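Local coordinates for OmpT protein (Vibrio cholerae serotype O1, PDB 6EHD) that probably acts as a general diffusion porin, a beta barrel that lets small hydrophilic solutes cross the bacterial outer membrane, at residues R18-F23 and R282-Y287; L113-H118 and D303-A308. The protein carries 1 engineered substitution. One frame throughout, in Å; residues are numbered along the deposited sequence.

Contact 1 of 2, residues R18-F23 and R282-Y287; sequences RTELKF and RVYAEY. With C8E ((hydroxyethyloxy)tri(ethyloxy)octane), chain G.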
ATOM      1  N   ARG A  18      17.043   3.393   6.014  1.00 23.63           N
ATOM      2  CA  ARG A  18      16.964   3.883   4.606  1.00 25.78           C
ATOM      3  C   ARG A  18      17.547   5.311   4.470  1.00 29.13           C
ATOM      4  O   ARG A  18      17.301   6.183   5.316  1.00 30.22           O
ATOM      5  CB  ARG A  18      15.500   3.909   4.107  1.00 24.93           C
ATOM      6  CG  ARG A  18      14.742   2.559   4.295  1.00 25.19           C
ATOM      7  CD  ARG A  18      13.403   2.565   3.564  1.00 25.15           C
ATOM      8  NE  ARG A  18      12.708   1.308   3.596  1.00 23.58           N
ATOM      9  CZ  ARG A  18      11.575   1.052   2.938  1.00 27.37           C
ATOM     10  NH1 ARG A  18      11.039  -0.123   3.038  1.00 26.95           N
ATOM     11  NH2 ARG A  18      10.939   1.994   2.269  1.00 30.82           N
ATOM     12  N   THR A  19      18.269   5.563   3.373  1.00 26.33           N
ATOM     13  CA  THR A  19      18.597   6.938   2.925  1.00 24.42           C
ATOM     14  C   THR A  19      18.101   7.127   1.474  1.00 27.53           C
ATOM     15  O   THR A  19      18.480   6.353   0.603  1.00 25.07           O
ATOM     16  CB  THR A  19      20.133   7.080   2.953  1.00 30.43           C
ATOM     17  OG1 THR A  19      20.611   6.863   4.302  1.00 30.60           O
ATOM     18  CG2 THR A  19      20.596   8.429   2.458  1.00 32.50           C
ATOM     19  N   GLU A  20      17.260   8.108   1.252  1.00 24.40           N
ATOM     20  CA  GLU A  20      16.598   8.357  -0.077  1.00 28.46           C
ATOM     21  C   GLU A  20      16.692   9.862  -0.441  1.00 30.02           C
ATOM     22  O   GLU A  20      16.498  10.739   0.446  1.00 30.23           O
ATOM     23  CB  GLU A  20      15.104   7.893  -0.002  1.00 27.91           C
ATOM     24  CG  GLU A  20      15.044   6.334   0.110  1.00 28.83           C
ATOM     25  CD  GLU A  20      13.621   5.695   0.148  1.00 27.38           C
ATOM     26  OE1 GLU A  20      12.718   6.363   0.596  1.00 28.97           O
ATOM     27  OE2 GLU A  20      13.515   4.462  -0.085  1.00 28.17           O
ATOM     28  N   LEU A  21      17.017  10.127  -1.711  1.00 28.48           N
ATOM     29  CA  LEU A  21      17.052  11.467  -2.308  1.00 25.69           C
ATOM     30  C   LEU A  21      16.009  11.495  -3.415  1.00 29.23           C
ATOM     31  O   LEU A  21      16.038  10.594  -4.288  1.00 26.84           O
ATOM     32  CB  LEU A  21      18.400  11.674  -2.920  1.00 31.26           C
ATOM     33  CG  LEU A  21      19.549  11.680  -1.881  1.00 32.18           C
ATOM     34  CD1 LEU A  21      20.118  10.293  -1.612  1.00 39.38           C
ATOM     35  CD2 LEU A  21      20.710  12.598  -2.327  1.00 37.28           C
ATOM     36  N   LYS A  22      15.105  12.479  -3.347  1.00 28.25           N
ATOM     37  CA  LYS A  22      14.025  12.647  -4.348  1.00 33.27           C
ATOM     38  C   LYS A  22      14.166  13.983  -5.127  1.00 40.31           C
ATOM     39  O   LYS A  22      14.414  15.054  -4.487  1.00 34.63           O
ATOM     40  CB  LYS A  22      12.681  12.527  -3.700  1.00 37.12           C
ATOM     41  CG  LYS A  22      12.369  11.086  -3.271  1.00 39.48           C
ATOM     42  CD  LYS A  22      11.034  10.956  -2.539  1.00 44.80           C
ATOM     43  CE  LYS A  22       9.857  11.010  -3.468  1.00 39.80           C
ATOM     44  NZ  LYS A  22       8.643  10.733  -2.677  1.00 41.71           N
ATOM     45  N   PHE A  23      14.058  13.905  -6.468  1.00 32.19           N
ATOM     46  CA  PHE A  23      14.194  15.094  -7.352  1.00 31.82           C
ATOM     47  C   PHE A  23      12.883  15.252  -8.117  1.00 36.49           C
ATOM     48  O   PHE A  23      12.644  14.544  -9.100  1.00 33.47           O
ATOM     49  CB  PHE A  23      15.341  14.935  -8.330  1.00 31.50           C
ATOM     50  CG  PHE A  23      16.697  14.595  -7.692  1.00 34.11           C
ATOM     51  CD1 PHE A  23      16.959  13.299  -7.222  1.00 33.38           C
ATOM     52  CD2 PHE A  23      17.729  15.553  -7.632  1.00 38.17           C
ATOM     53  CE1 PHE A  23      18.198  12.965  -6.629  1.00 35.63           C
ATOM     54  CE2 PHE A  23      18.956  15.257  -7.031  1.00 44.89           C
ATOM     55  CZ  PHE A  23      19.214  13.959  -6.525  1.00 40.59           C
ATOM     56  N   ARG A 282      20.833  -3.184  -0.219  1.00 23.51           N
ATOM     57  CA  ARG A 282      20.543  -2.911  -1.629  1.00 23.01           C
ATOM     58  C   ARG A 282      20.416  -1.447  -1.925  1.00 23.58           C
ATOM     59  O   ARG A 282      20.233  -0.647  -1.045  1.00 23.20           O
ATOM     60  CB  ARG A 282      19.214  -3.586  -2.007  1.00 27.85           C
ATOM     61  CG  ARG A 282      17.990  -2.971  -1.401  1.00 30.38           C
ATOM     62  CD  ARG A 282      16.668  -3.703  -1.824  1.00 35.99           C
ATOM     63  NE  ARG A 282      16.586  -5.063  -1.294  1.00 34.92           N
ATOM     64  CZ  ARG A 282      15.442  -5.797  -1.352  1.00 43.38           C
ATOM     65  NH1 ARG A 282      14.327  -5.311  -1.957  1.00 33.96           N
ATOM     66  NH2 ARG A 282      15.398  -7.017  -0.778  1.00 37.27           N
ATOM     67  N   VAL A 283      20.518  -1.125  -3.229  1.00 22.82           N
ATOM     68  CA  VAL A 283      20.358   0.245  -3.736  1.00 22.51           C
ATOM     69  C   VAL A 283      19.445   0.210  -4.987  1.00 20.84           C
ATOM     70  O   VAL A 283      19.239  -0.836  -5.598  1.00 23.43           O
ATOM     71  CB  VAL A 283      21.716   0.929  -4.129  1.00 23.08           C
ATOM     72  CG1 VAL A 283      22.579   1.064  -2.834  1.00 24.91           C
ATOM     73  CG2 VAL A 283      22.433   0.160  -5.182  1.00 26.34           C
ATOM     74  N   TYR A 284      18.926   1.373  -5.293  1.00 20.63           N
ATOM     75  CA  TYR A 284      18.019   1.476  -6.451  1.00 22.30           C
ATOM     76  C   TYR A 284      17.959   2.921  -7.004  1.00 22.99           C
ATOM     77  O   TYR A 284      18.183   3.912  -6.271  1.00 22.59           O
ATOM     78  CB  TYR A 284      16.566   1.034  -6.023  1.00 23.95           C
ATOM     79  CG  TYR A 284      16.145   1.396  -4.627  1.00 20.54           C
ATOM     80  CD1 TYR A 284      16.462   0.589  -3.544  1.00 22.64           C
ATOM     81  CD2 TYR A 284      15.509   2.568  -4.360  1.00 21.41           C
ATOM     82  CE1 TYR A 284      16.159   0.931  -2.238  1.00 24.82           C
ATOM     83  CE2 TYR A 284      15.128   2.906  -3.042  1.00 24.08           C
ATOM     84  CZ  TYR A 284      15.516   2.102  -1.959  1.00 23.85           C
ATOM     85  OH  TYR A 284      15.129   2.479  -0.660  1.00 26.40           O
ATOM     86  N   ALA A 285      17.590   3.034  -8.300  1.00 21.13           N
ATOM     87  CA  ALA A 285      17.424   4.316  -8.932  1.00 22.40           C
ATOM     88  C   ALA A 285      16.217   4.236  -9.909  1.00 21.70           C
ATOM     89  O   ALA A 285      16.093   3.205 -10.627  1.00 23.27           O
ATOM     90  CB  ALA A 285      18.687   4.648  -9.747  1.00 26.11           C
ATOM     91  N   GLU A 286      15.435   5.306  -9.931  1.00 21.33           N
ATOM     92  CA  GLU A 286      14.209   5.296 -10.693  1.00 23.00           C
ATOM     93  C   GLU A 286      13.898   6.626 -11.345  1.00 22.80           C
ATOM     94  O   GLU A 286      14.075   7.699 -10.760  1.00 24.17           O
ATOM     95  CB  GLU A 286      13.036   4.927  -9.656  1.00 21.95           C
ATOM     96  CG  GLU A 286      11.666   4.645 -10.275  1.00 22.49           C
ATOM     97  CD  GLU A 286      10.685   4.136  -9.146  1.00 22.01           C
ATOM     98  OE1 GLU A 286      11.090   3.092  -8.510  1.00 22.18           O
ATOM     99  OE2 GLU A 286       9.623   4.762  -8.957  1.00 25.43           O
ATOM    100  N   TYR A 287      13.304   6.536 -12.540  1.00 25.06           N
ATOM    101  CA  TYR A 287      12.692   7.714 -13.216  1.00 23.23           C
ATOM    102  C   TYR A 287      11.163   7.529 -13.272  1.00 25.58           C
ATOM    103  O   TYR A 287      10.676   6.422 -13.605  1.00 24.19           O
ATOM    104  CB  TYR A 287      13.229   7.720 -14.644  1.00 24.20           C
ATOM    105  CG  TYR A 287      12.494   8.667 -15.599  1.00 25.16           C
ATOM    106  CD1 TYR A 287      12.432  10.039 -15.347  1.00 27.58           C
ATOM    107  CD2 TYR A 287      11.746   8.170 -16.696  1.00 30.94           C
ATOM    108  CE1 TYR A 287      11.730  10.922 -16.237  1.00 30.90           C
ATOM    109  CE2 TYR A 287      11.012   9.036 -17.545  1.00 30.66           C
ATOM    110  CZ  TYR A 287      11.036  10.415 -17.324  1.00 30.53           C
ATOM    111  OH  TYR A 287      10.350  11.279 -18.220  1.00 32.94           O
TER
HETATM  112  C11 C8E G 406       9.092  -5.537  -6.272  1.00 69.21           C
HETATM  113  O12 C8E G 406       9.748  -4.587  -5.388  1.00 72.26           O
HETATM  114  C13 C8E G 406       8.886  -3.454  -5.102  1.00 72.15           C
HETATM  115  C14 C8E G 406       9.469  -2.558  -4.022  1.00 59.31           C
HETATM  116  O15 C8E G 406       9.420  -3.364  -2.820  1.00 69.41           O
HETATM  117  C16 C8E G 406      10.374  -3.153  -1.817  1.00 45.36           C
HETATM  118  C17 C8E G 406       9.776  -2.038  -1.092  1.00 38.80           C
HETATM  119  O18 C8E G 406       9.668  -2.257   0.311  1.00 48.20           O
HETATM  120  C19 C8E G 406       9.276  -1.245   1.255  1.00 43.05           C
HETATM  121  C20 C8E G 406       8.037  -0.791   2.118  1.00 45.06           C
HETATM  122  O21 C8E G 406       8.000   0.590   2.771  1.00 39.33           O
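Tyr284 gives its phenolic proton to Glu20, and this single bond is the firm part of the contact. Tyr284 OH lies 2.6 Å from Glu20 OE2, which receives it on the anti lone pair, the one turned away from the other carboxylate oxygen. OE2 meets the ring at its edge and in its plane, while the carboxylate itself stands almost upright to the ring, the two planes 83° apart. Tyr284 carries CG between its backbone N and carbonyl carbon (chi1 36°), which lifts the ring off its own strand toward the extended Glu20 chain. The backbones stay apart: Glu20 CA and Tyr284 CA are 9.5 Å from each other. Toward Phe23 and Tyr287 the segments do not touch. The buried Arg18 head is held by Gln16 and the Gly301 carbonyl; its meeting with a detergent molecule is loose. Arg18 NH2 makes only a weak, bent bond to C8E O21, 3.3 Å long, and the detergent's fit against Arg18 NH1 is doubtful. Strand 314-324 runs between the two strands and pairs with both, so the contact bridges across one strand of the barrel wall. Arg322 on that strand bonds the Tyr284 hydroxyl through NE, and Tyr101 stacks on the Tyr284 ring.

Contact 2 of 2, residues L113-H118 and D303-A308; sequences LSDALH and DAEVKA. With C8E ((hydroxyethyloxy)tri(ethyloxy)octane), chain G.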
ATOM      1  N   LEU A 113      -8.962   7.286   1.352  1.00 29.68           N
ATOM      2  CA  LEU A 113      -9.351   7.750   2.695  1.00 34.06           C
ATOM      3  C   LEU A 113      -8.566   7.233   3.910  1.00 35.44           C
ATOM      4  O   LEU A 113      -8.420   7.972   4.901  1.00 37.38           O
ATOM      5  CB  LEU A 113     -10.857   7.513   2.904  1.00 32.77           C
ATOM      6  CG  LEU A 113     -11.851   7.955   1.820  1.00 33.73           C
ATOM      7  CD1 LEU A 113     -13.301   7.624   2.154  1.00 35.54           C
ATOM      8  CD2 LEU A 113     -11.740   9.425   1.469  1.00 36.57           C
ATOM      9  N   SER A 114      -8.050   5.999   3.834  1.00 33.11           N
ATOM     10  CA  SER A 114      -7.483   5.287   4.982  1.00 32.43           C
ATOM     11  C   SER A 114      -5.984   5.522   5.121  1.00 36.58           C
ATOM     12  O   SER A 114      -5.452   5.333   6.217  1.00 38.47           O
ATOM     13  CB  SER A 114      -7.780   3.753   4.836  1.00 36.72           C
ATOM     14  OG  SER A 114      -7.106   3.248   3.674  1.00 34.07           O
ATOM     15  N   ASP A 115      -5.286   5.912   4.031  1.00 36.57           N
ATOM     16  CA  ASP A 115      -3.808   5.879   3.966  1.00 40.68           C
ATOM     17  C   ASP A 115      -3.245   4.471   4.381  1.00 38.46           C
ATOM     18  O   ASP A 115      -2.192   4.380   4.951  1.00 32.74           O
ATOM     19  CB  ASP A 115      -3.159   6.980   4.856  1.00 40.71           C
ATOM     20  CG  ASP A 115      -3.532   8.398   4.407  1.00 53.83           C
ATOM     21  OD1 ASP A 115      -3.995   8.608   3.250  1.00 52.75           O
ATOM     22  OD2 ASP A 115      -3.376   9.315   5.234  1.00 60.67           O
ATOM     23  N   ALA A 116      -4.013   3.409   4.128  1.00 34.32           N
ATOM     24  CA  ALA A 116      -3.580   2.057   4.252  1.00 32.62           C
ATOM     25  C   ALA A 116      -3.436   1.604   5.711  1.00 32.49           C
ATOM     26  O   ALA A 116      -2.865   0.558   5.950  1.00 27.83           O
ATOM     27  CB  ALA A 116      -2.300   1.805   3.446  1.00 31.76           C
ATOM     28  N   LEU A 117      -4.068   2.303   6.654  1.00 32.30           N
ATOM     29  CA  LEU A 117      -3.920   1.992   8.070  1.00 33.46           C
ATOM     30  C   LEU A 117      -5.263   2.147   8.811  1.00 34.18           C
ATOM     31  O   LEU A 117      -5.971   3.118   8.527  1.00 35.97           O
ATOM     32  CB  LEU A 117      -2.916   3.017   8.627  1.00 37.14           C
ATOM     33  CG  LEU A 117      -2.695   3.234  10.134  1.00 42.06           C
ATOM     34  CD1 LEU A 117      -2.065   1.981  10.682  1.00 42.41           C
ATOM     35  CD2 LEU A 117      -1.818   4.444  10.429  1.00 44.06           C
ATOM     36  N   HIS A 118      -5.528   1.255   9.784  1.00 34.11           N
ATOM     37  CA  HIS A 118      -6.640   1.400  10.779  1.00 32.64           C
ATOM     38  C   HIS A 118      -6.122   0.864  12.091  1.00 31.92           C
ATOM     39  O   HIS A 118      -5.544  -0.271  12.197  1.00 27.45           O
ATOM     40  CB  HIS A 118      -7.915   0.689  10.306  1.00 32.43           C
ATOM     41  CG  HIS A 118      -9.182   1.016  11.080  1.00 37.82           C
ATOM     42  ND1 HIS A 118      -9.392   0.626  12.396  1.00 41.34           N
ATOM     43  CD2 HIS A 118     -10.331   1.633  10.682  1.00 38.31           C
ATOM     44  CE1 HIS A 118     -10.584   1.073  12.788  1.00 37.32           C
ATOM     45  NE2 HIS A 118     -11.201   1.616  11.751  1.00 38.72           N
ATOM     46  N   ASP A 303       6.572   3.900   1.159  1.00 26.08           N
ATOM     47  CA  ASP A 303       5.586   4.358   2.101  1.00 31.06           C
ATOM     48  C   ASP A 303       5.145   5.802   1.849  1.00 34.59           C
ATOM     49  O   ASP A 303       4.528   6.401   2.698  1.00 48.75           O
ATOM     50  CB  ASP A 303       6.115   4.349   3.546  1.00 35.96           C
ATOM     51  CG  ASP A 303       5.746   3.169   4.306  1.00 51.08           C
ATOM     52  OD1 ASP A 303       5.690   2.057   3.728  1.00 64.71           O
ATOM     53  OD2 ASP A 303       5.561   3.364   5.529  1.00 55.18           O
ATOM     54  N   ALA A 304       5.424   6.411   0.730  1.00 33.07           N
ATOM     55  CA  ALA A 304       4.993   7.816   0.573  1.00 38.04           C
ATOM     56  C   ALA A 304       3.453   7.939   0.249  1.00 43.17           C
ATOM     57  O   ALA A 304       2.845   7.047  -0.384  1.00 35.88           O
ATOM     58  CB  ALA A 304       5.851   8.526  -0.429  1.00 40.41           C
ATOM     59  N   GLU A 305       2.806   8.972   0.807  1.00 40.72           N
ATOM     60  CA  GLU A 305       1.407   9.274   0.480  0.50 44.28           C
ATOM     61  C   GLU A 305       1.466  10.551  -0.364  1.00 46.26           C
ATOM     62  O   GLU A 305       2.217  11.480  -0.064  1.00 45.11           O
ATOM     63  CB  GLU A 305       0.508   9.420   1.731  0.50 46.72           C
ATOM     64  CG  GLU A 305       0.391   8.153   2.612  0.50 48.37           C
ATOM     65  CD  GLU A 305      -0.512   7.057   2.037  0.50 49.86           C
ATOM     66  OE1 GLU A 305      -0.933   7.141   0.871  0.50 45.91           O
ATOM     67  OE2 GLU A 305      -0.784   6.065   2.738  0.50 52.29           O
ATOM     68  N   VAL A 306       0.748  10.538  -1.479  1.00 35.26           N
ATOM     69  CA  VAL A 306       0.629  11.681  -2.350  1.00 33.68           C
ATOM     70  C   VAL A 306      -0.847  12.104  -2.285  1.00 36.91           C
ATOM     71  O   VAL A 306      -1.735  11.285  -2.520  1.00 31.80           O
ATOM     72  CB  VAL A 306       1.036  11.363  -3.836  1.00 34.10           C
ATOM     73  CG1 VAL A 306       0.696  12.559  -4.719  1.00 37.10           C
ATOM     74  CG2 VAL A 306       2.506  10.958  -3.941  1.00 34.37           C
ATOM     75  N   LYS A 307      -1.129  13.358  -1.859  1.00 36.23           N
ATOM     76  CA  LYS A 307      -2.537  13.863  -1.804  1.00 34.19           C
ATOM     77  C   LYS A 307      -2.986  14.254  -3.192  1.00 32.50           C
ATOM     78  O   LYS A 307      -2.173  14.449  -4.118  1.00 32.75           O
ATOM     79  CB  LYS A 307      -2.717  15.059  -0.815  1.00 40.30           C
ATOM     80  CG  LYS A 307      -2.503  14.745   0.672  1.00 45.85           C
ATOM     81  CD  LYS A 307      -3.441  13.632   1.154  1.00 54.82           C
ATOM     82  CE  LYS A 307      -3.988  13.814   2.578  1.00 66.96           C
ATOM     83  NZ  LYS A 307      -5.266  13.023   2.776  1.00 67.59           N
ATOM     84  N   ALA A 308      -4.293  14.427  -3.320  1.00 33.20           N
ATOM     85  CA  ALA A 308      -4.877  14.833  -4.593  1.00 35.38           C
ATOM     86  C   ALA A 308      -4.138  15.973  -5.269  1.00 39.91           C
ATOM     87  O   ALA A 308      -3.753  16.956  -4.622  1.00 38.69           O
ATOM     88  CB  ALA A 308      -6.342  15.187  -4.369  1.00 36.89           C
TER
HETATM   89  C11 C8E G 406       9.092  -5.537  -6.272  1.00 69.21           C
HETATM   90  O12 C8E G 406       9.748  -4.587  -5.388  1.00 72.26           O
HETATM   91  C13 C8E G 406       8.886  -3.454  -5.102  1.00 72.15           C
HETATM   92  C14 C8E G 406       9.469  -2.558  -4.022  1.00 59.31           C
HETATM   93  O15 C8E G 406       9.420  -3.364  -2.820  1.00 69.41           O
HETATM   94  C16 C8E G 406      10.374  -3.153  -1.817  1.00 45.36           C
HETATM   95  C17 C8E G 406       9.776  -2.038  -1.092  1.00 38.80           C
HETATM   96  O18 C8E G 406       9.668  -2.257   0.311  1.00 48.20           O
HETATM   97  C19 C8E G 406       9.276  -1.245   1.255  1.00 43.05           C
HETATM   98  C20 C8E G 406       8.037  -0.791   2.118  1.00 45.06           C
HETATM   99  O21 C8E G 406       8.000   0.590   2.771  1.00 39.33           O
HETATM  100  O   HOH W   1      -6.402  10.167   2.933  1.00 55.55           O
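Glu305 pushes its carboxylate against the backbone and CB of Asp115 with no direct hydrogen bond between them. In one of the two conformers modelled for Glu305, its OE2 sits 3.1 Å from Asp115 O and 3.3 Å from Asp115 CB. Both oxygens are acceptors, so the pairing is unfavourable as modelled and the details should be held loosely. Glu305 has CG beside its backbone N, and the chain then bends at the next bond (chi2 -75°), folding the acid over toward the turn. Asp115 likewise keeps CG beside its own N, and the two acids cross at a slant, their planes 37° apart. In this conformer Asp115 OD1 is 4.1 Å from Glu305 OE2, so the like charges may raise the proton affinity of either acid somewhat. Lys307 probably tempers this: its NZ gives a weak bond to a water, which in turn donates to Asp115 OD1 at 2.9 Å.

The turn that presents Asp115 is type I', running from Ser114 to Leu117, with Asp115 and Ala116 both at positive phi. It is closed by a weak bond from Leu117 N to Ser114 O. Ser114 OG adds an ST turn, accepting from Ala116 N at 3.1 Å with a fairly straight angle of 158°. Further along the other segment, Asp303 OD1 lies 2.9 Å from C8E O21, while Asp303 OD2 forms a salt bridge with Arg69. Strand 117-118 pairs with 87-88, at the end of the long segment that in classical porins folds inward to narrow the pore, and strand 304-307 is an edge strand, hydrogen-bonded to 293-299.

In the fold
Contact 1 lies at the barrel wall, about 18 Å from the centre of the chain, whereas contact 2 is about 8 Å from it, among segments folded into the interior; the two centres are 20 Å apart. They touch where Lys22 NZ packs 4.2 Å from Ala304 CB. One detergent molecule lies by both, its O21 within 2.9 Å of Asp303 OD1 and only weakly bonded to Arg18; Arg37 and Arg322 bond it too. Arg18, bonding the carbonyl of Gly301, and Lys22, packing on Ala304, link the wall to the inner segments, and contact 2 lies between two of these, consistent with a narrowed lumen. Both lie away from the calcium-binding residues.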